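Local structure of versicolorin reductase (Brucella melitensis, 4NIM) at residues D174-L185 with L251-F259. The protein probably catalyses NAD(P)-dependent oxidation or reduction of a carbonyl or alcohol substrate, as a member of the short-chain dehydrogenase/reductase family. Residues are numbered along the deposited sequence; the frame is centred on the assembly and turned at random.
With EDO (1,2-ethanediol), chain B.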
ATOM      1  N   ASP A 174       0.416  -2.155  10.712  1.00 14.95           N
ATOM      2  CA  ASP A 174       1.586  -1.536  11.349  1.00 15.10           C
ATOM      3  C   ASP A 174       2.412  -2.580  12.072  1.00 15.51           C
ATOM      4  O   ASP A 174       3.635  -2.578  11.951  1.00 15.38           O
ATOM      5  CB  ASP A 174       1.198  -0.463  12.343  1.00 16.17           C
ATOM      6  CG  ASP A 174       0.588   0.782  11.706  1.00 17.30           C
ATOM      7  OD1 ASP A 174       0.301   0.762  10.489  1.00 18.11           O
ATOM      8  OD2 ASP A 174       0.441   1.810  12.465  1.00 17.78           O
ATOM      9  N   THR A 175       1.776  -3.418  12.900  1.00 14.74           N
ATOM     10  CA  THR A 175       2.511  -4.494  13.514  1.00 15.39           C
ATOM     11  C   THR A 175       3.233  -5.422  12.535  1.00 14.81           C
ATOM     12  O   THR A 175       4.415  -5.784  12.706  1.00 15.30           O
ATOM     13  CB  THR A 175       1.626  -5.309  14.460  1.00 14.89           C
ATOM     14  OG1 THR A 175       1.172  -4.430  15.494  1.00 14.62           O
ATOM     15  CG2 THR A 175       2.419  -6.454  15.047  1.00 15.32           C
ATOM     16  N   LEU A 176       2.520  -5.805  11.494  1.00 15.17           N
ATOM     17  CA  LEU A 176       3.123  -6.569  10.394  1.00 15.39           C
ATOM     18  C   LEU A 176       4.312  -5.877   9.684  1.00 15.01           C
ATOM     19  O   LEU A 176       5.338  -6.503   9.453  1.00 14.13           O
ATOM     20  CB  LEU A 176       2.044  -6.944   9.390  1.00 15.68           C
ATOM     21  CG  LEU A 176       2.483  -7.936   8.321  1.00 16.29           C
ATOM     22  CD1 LEU A 176       2.820  -9.282   8.920  1.00 16.48           C
ATOM     23  CD2 LEU A 176       1.412  -8.043   7.214  1.00 16.60           C
ATOM     24  N   THR A 177       4.206  -4.574   9.478  1.00 14.53           N
ATOM     25  CA  THR A 177       5.297  -3.802   8.898  1.00 14.90           C
ATOM     26  C   THR A 177       6.525  -3.994   9.774  1.00 15.01           C
ATOM     27  O   THR A 177       7.604  -4.296   9.265  1.00 15.09           O
ATOM     28  CB  THR A 177       4.946  -2.296   8.800  1.00 14.99           C
ATOM     29  OG1 THR A 177       3.858  -2.104   7.857  1.00 14.79           O
ATOM     30  CG2 THR A 177       6.195  -1.453   8.413  1.00 15.40           C
ATOM     31  N   ARG A 178       6.369  -3.871  11.093  1.00 15.29           N
ATOM     32  CA  ARG A 178       7.540  -3.974  11.961  1.00 15.52           C
ATOM     33  C   ARG A 178       8.045  -5.395  12.022  1.00 15.65           C
ATOM     34  O   ARG A 178       9.245  -5.638  11.979  1.00 16.02           O
ATOM     35  CB  ARG A 178       7.260  -3.454  13.358  1.00 16.87           C
ATOM     36  CG  ARG A 178       6.988  -1.947  13.399  1.00 18.80           C
ATOM     37  CD  ARG A 178       7.112  -1.572  14.836  1.00 21.49           C
ATOM     38  NE  ARG A 178       6.967  -0.163  15.117  1.00 25.20           N
ATOM     39  CZ  ARG A 178       5.865   0.422  15.565  1.00 28.79           C
ATOM     40  NH1 ARG A 178       4.723  -0.277  15.745  1.00 29.63           N
ATOM     41  NH2 ARG A 178       5.932   1.741  15.786  1.00 27.97           N
ATOM     42  N   ASN A 179       7.132  -6.352  12.107  1.00 15.99           N
ATOM     43  CA  ASN A 179       7.530  -7.783  12.188  1.00 16.15           C
ATOM     44  C   ASN A 179       8.304  -8.195  10.958  1.00 16.17           C
ATOM     45  O   ASN A 179       9.377  -8.820  11.028  1.00 16.38           O
ATOM     46  CB  ASN A 179       6.283  -8.665  12.368  1.00 15.94           C
ATOM     47  CG  ASN A 179       6.638 -10.117  12.563  1.00 15.80           C
ATOM     48  OD1 ASN A 179       6.959 -10.796  11.609  1.00 15.92           O
ATOM     49  ND2 ASN A 179       6.517 -10.610  13.828  1.00 15.84           N
ATOM     50  N   VAL A 180       7.764  -7.876   9.806  1.00 16.31           N
ATOM     51  CA  VAL A 180       8.413  -8.260   8.541  1.00 16.17           C
ATOM     52  C   VAL A 180       9.747  -7.536   8.417  1.00 16.22           C
ATOM     53  O   VAL A 180      10.756  -8.184   8.189  1.00 16.13           O
ATOM     54  CB  VAL A 180       7.493  -8.081   7.328  1.00 16.43           C
ATOM     55  CG1 VAL A 180       8.223  -8.458   6.059  1.00 16.92           C
ATOM     56  CG2 VAL A 180       6.230  -8.935   7.481  1.00 16.88           C
ATOM     57  N   ALA A 181       9.766  -6.221   8.637  1.00 15.77           N
ATOM     58  CA  ALA A 181      11.025  -5.474   8.555  1.00 16.39           C
ATOM     59  C   ALA A 181      12.104  -6.130   9.384  1.00 16.42           C
ATOM     60  O   ALA A 181      13.234  -6.303   8.920  1.00 16.43           O
ATOM     61  CB  ALA A 181      10.869  -4.045   8.978  1.00 16.89           C
ATOM     62  N   TYR A 182      11.777  -6.468  10.636  1.00 16.43           N
ATOM     63  CA  TYR A 182      12.740  -7.110  11.528  1.00 16.52           C
ATOM     64  C   TYR A 182      13.231  -8.441  10.938  1.00 17.44           C
ATOM     65  O   TYR A 182      14.457  -8.718  10.874  1.00 18.44           O
ATOM     66  CB  TYR A 182      12.120  -7.316  12.939  1.00 16.28           C
ATOM     67  CG  TYR A 182      13.107  -7.999  13.827  1.00 16.34           C
ATOM     68  CD1 TYR A 182      14.072  -7.279  14.504  1.00 16.55           C
ATOM     69  CD2 TYR A 182      13.158  -9.378  13.896  1.00 16.59           C
ATOM     70  CE1 TYR A 182      15.039  -7.898  15.230  1.00 17.30           C
ATOM     71  CE2 TYR A 182      14.123 -10.012  14.614  1.00 16.84           C
ATOM     72  CZ  TYR A 182      15.062  -9.267  15.280  1.00 18.11           C
ATOM     73  OH  TYR A 182      16.017  -9.895  16.037  1.00 19.07           O
ATOM     74  N   SER A 183      12.291  -9.255  10.470  1.00 17.38           N
ATOM     75  CA  SER A 183      12.636 -10.603  10.020  1.00 18.19           C
ATOM     76  C   SER A 183      13.599 -10.614   8.830  1.00 17.99           C
ATOM     77  O   SER A 183      14.447 -11.506   8.698  1.00 19.02           O
ATOM     78  CB  SER A 183      11.375 -11.391   9.670  1.00 18.40           C
ATOM     79  OG  SER A 183      10.705 -10.830   8.564  1.00 18.83           O
ATOM     80  N   VAL A 184      13.487  -9.625   7.970  1.00 17.73           N
ATOM     81  CA  VAL A 184      14.381  -9.538   6.780  1.00 17.99           C
ATOM     82  C   VAL A 184      15.462  -8.474   6.799  1.00 18.30           C
ATOM     83  O   VAL A 184      16.049  -8.087   5.737  1.00 18.71           O
ATOM     84  CB  VAL A 184      13.554  -9.442   5.483  1.00 18.13           C
ATOM     85  CG1 VAL A 184      12.805 -10.744   5.260  1.00 18.88           C
ATOM     86  CG2 VAL A 184      12.593  -8.259   5.539  1.00 18.21           C
ATOM     87  N   LEU A 185      15.815  -8.058   7.998  1.00 19.56           N
ATOM     88  CA  LEU A 185      16.891  -7.073   8.213  1.00 19.95           C
ATOM     89  C   LEU A 185      18.185  -7.464   7.519  1.00 22.10           C
ATOM     90  O   LEU A 185      18.741  -6.651   6.794  1.00 22.12           O
ATOM     91  CB  LEU A 185      17.155  -6.854   9.721  1.00 20.20           C
ATOM     92  CG  LEU A 185      16.367  -5.741  10.411  1.00 20.33           C
ATOM     93  CD1 LEU A 185      16.480  -5.789  11.942  1.00 20.54           C
ATOM     94  CD2 LEU A 185      16.817  -4.394   9.909  1.00 20.61           C
ATOM     95  N   LEU A 251      18.923   2.907   4.253  1.00 21.44           N
ATOM     96  CA  LEU A 251      18.650   1.645   4.958  1.00 21.35           C
ATOM     97  C   LEU A 251      17.333   1.612   5.750  1.00 19.91           C
ATOM     98  O   LEU A 251      17.005   0.601   6.379  1.00 19.06           O
ATOM     99  CB  LEU A 251      19.844   1.265   5.833  1.00 22.49           C
ATOM    100  CG  LEU A 251      20.292   2.194   6.982  1.00 23.39           C
ATOM    101  CD1 LEU A 251      19.251   2.310   8.091  1.00 23.13           C
ATOM    102  CD2 LEU A 251      21.618   1.706   7.558  1.00 24.76           C
ATOM    103  N   MET A 252      16.601   2.729   5.764  1.00 18.88           N
ATOM    104  CA  MET A 252      15.377   2.809   6.518  1.00 18.41           C
ATOM    105  C   MET A 252      14.463   1.611   6.334  1.00 17.27           C
ATOM    106  O   MET A 252      14.107   1.274   5.205  1.00 16.65           O
ATOM    107  CB  MET A 252      14.626   4.081   6.108  1.00 19.48           C
ATOM    108  CG  MET A 252      13.442   4.404   6.912  1.00 19.71           C
ATOM    109  SD  MET A 252      12.533   5.856   6.287  1.00 21.74           S
ATOM    110  CE  MET A 252      13.774   7.128   6.339  1.00 22.67           C
ATOM    111  N   THR A 253      14.021   1.019   7.473  1.00 16.30           N
ATOM    112  CA  THR A 253      13.121  -0.105   7.453  1.00 15.70           C
ATOM    113  C   THR A 253      12.417  -0.230   8.809  1.00 15.61           C
ATOM    114  O   THR A 253      12.977   0.125   9.853  1.00 15.71           O
ATOM    115  CB  THR A 253      13.904  -1.386   7.140  1.00 15.93           C
ATOM    116  OG1 THR A 253      13.035  -2.501   6.969  1.00 15.30           O
ATOM    117  CG2 THR A 253      14.942  -1.696   8.212  1.00 16.19           C
ATOM    118  N   GLY A 254      11.158  -0.626   8.765  1.00 15.16           N
ATOM    119  CA  GLY A 254      10.382  -0.748   9.998  1.00 15.55           C
ATOM    120  C   GLY A 254       9.799   0.578  10.473  1.00 15.37           C
ATOM    121  O   GLY A 254       9.220   0.657  11.538  1.00 15.73           O
ATOM    122  N   ALA A 255       9.886   1.597   9.636  1.00 15.70           N
ATOM    123  CA  ALA A 255       9.401   2.917  10.044  1.00 15.96           C
ATOM    124  C   ALA A 255       7.922   2.983   9.858  1.00 16.17           C
ATOM    125  O   ALA A 255       7.385   2.373   8.932  1.00 15.83           O
ATOM    126  CB  ALA A 255      10.106   4.002   9.258  1.00 16.20           C
ATOM    127  N   ILE A 256       7.266   3.692  10.778  1.00 16.54           N
ATOM    128  CA  ILE A 256       5.835   4.013  10.719  1.00 16.78           C
ATOM    129  C   ILE A 256       5.802   5.524  10.563  1.00 16.79           C
ATOM    130  O   ILE A 256       6.128   6.249  11.491  1.00 16.74           O
ATOM    131  CB  ILE A 256       5.104   3.588  12.035  1.00 17.56           C
ATOM    132  CG1 ILE A 256       5.192   2.078  12.295  1.00 18.08           C
ATOM    133  CG2 ILE A 256       3.646   4.076  12.019  1.00 18.19           C
ATOM    134  CD1 ILE A 256       4.774   1.184  11.167  1.00 18.92           C
ATOM    135  N   VAL A 257       5.573   6.007   9.334  1.00 17.09           N
ATOM    136  CA  VAL A 257       5.703   7.407   9.006  1.00 16.65           C
ATOM    137  C   VAL A 257       4.301   8.023   8.872  1.00 16.50           C
ATOM    138  O   VAL A 257       3.551   7.759   7.903  1.00 16.02           O
ATOM    139  CB  VAL A 257       6.471   7.551   7.687  1.00 16.66           C
ATOM    140  CG1 VAL A 257       6.695   9.004   7.330  1.00 17.09           C
ATOM    141  CG2 VAL A 257       7.794   6.754   7.756  1.00 16.95           C
ATOM    142  N   ASN A 258       3.954   8.853   9.816  1.00 16.34           N
ATOM    143  CA  ASN A 258       2.645   9.524   9.810  1.00 17.21           C
ATOM    144  C   ASN A 258       2.629  10.612   8.768  1.00 17.60           C
ATOM    145  O   ASN A 258       3.523  11.447   8.723  1.00 18.65           O
ATOM    146  CB  ASN A 258       2.336  10.114  11.152  1.00 17.86           C
ATOM    147  CG  ASN A 258       2.210   9.068  12.226  1.00 18.52           C
ATOM    148  OD1 ASN A 258       3.155   8.818  13.003  1.00 21.63           O
ATOM    149  ND2 ASN A 258       1.130   8.372  12.209  1.00 20.15           N
ATOM    150  N   PHE A 259       1.574  10.644   7.983  1.00 17.59           N
ATOM    151  CA  PHE A 259       1.451  11.586   6.893  1.00 18.17           C
ATOM    152  C   PHE A 259       0.072  12.187   6.912  1.00 17.34           C
ATOM    153  O   PHE A 259      -0.833  11.661   6.299  1.00 17.50           O
ATOM    154  CB  PHE A 259       1.716  10.905   5.568  1.00 19.35           C
ATOM    155  CG  PHE A 259       1.939  11.860   4.429  1.00 20.37           C
ATOM    156  CD1 PHE A 259       0.859  12.374   3.718  1.00 22.69           C
ATOM    157  CD2 PHE A 259       3.207  12.286   4.098  1.00 22.30           C
ATOM    158  CE1 PHE A 259       1.039  13.282   2.663  1.00 23.42           C
ATOM    159  CE2 PHE A 259       3.412  13.177   3.030  1.00 22.72           C
ATOM    160  CZ  PHE A 259       2.321  13.704   2.348  1.00 23.96           C
TER
HETATM  161  C1  EDO B 301       0.742   2.200  15.806  1.00 27.72           C
HETATM  162  O1  EDO B 301       1.692   2.182  14.713  1.00 28.91           O
HETATM  163  C2  EDO B 301      -0.217   0.997  15.789  1.00 27.62           C
HETATM  164  O2  EDO B 301       0.376  -0.260  16.208  1.00 26.92           O
HETATM  165  O   HOH W   1       8.878   1.746  13.864  1.00 17.20           O
HETATM  166  O   HOH W   2      14.352  -4.889   6.958  1.00 17.45           O
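Ile256 loses more surface to residues 174-185 than any other residue of its segment, 91 Å². Its CG1 sits over one face of the Arg178 guanidinium, displaced toward the rim, 3.6 Å from NH2. The arginine chain, extended from CG to NE, reaches across the isoleucine at about a right angle. CD1 of Ile256 turns to the helix itself, 4.1 Å from Thr177 CG2. The CG2 methyl of Thr177 stands anti to the backbone N and lies against Ile256 CD1 and the Ala255 carbonyl; the hydroxyl of Thr177 (chi1 -66°) serves Asn150 and the Leu173 carbonyl instead. Further along, Ala181 CB packs on the backbone, 3.4 Å from Gly254 N, where a phi of 83° and the adjacent methyl both suit a residue without CB. Leu185 CD2 meets Thr253 CG2 just beyond the helix.

The topology is that of the SDR Rossmann fold: strand 256-259 forms one edge of a seven-stranded parallel sheet, beside strand 190-196, and helix 164-183 packs over this end. The axes of helix 174-183 and strand 256-259 come within 10.5 Å, their N-to-C directions 144° apart, nearer antiparallel than parallel. The backbones come nearest in the loop before the strand, with Arg178 CA 4.7 Å from Gly254 CA.

Polar links between the segments pass through water. One molecule donates to Gly254 O and accepts from Arg178 NE at 3.0 Å, bridging the backbone to the guanidinium end of the arginine. A second donates to Ala181 O and accepts from Thr253 OG1, 2.7 Å away; the same hydroxyl is also bonded to Val191 N on the neighbouring strand. At the other end, Asp174 OD2 accepts from O1 of an ethanediol, probably from the crystallisation liquor, at 2.6 Å, while Ser156 and Asn195 also bind OD2 and Ser152 holds OD1.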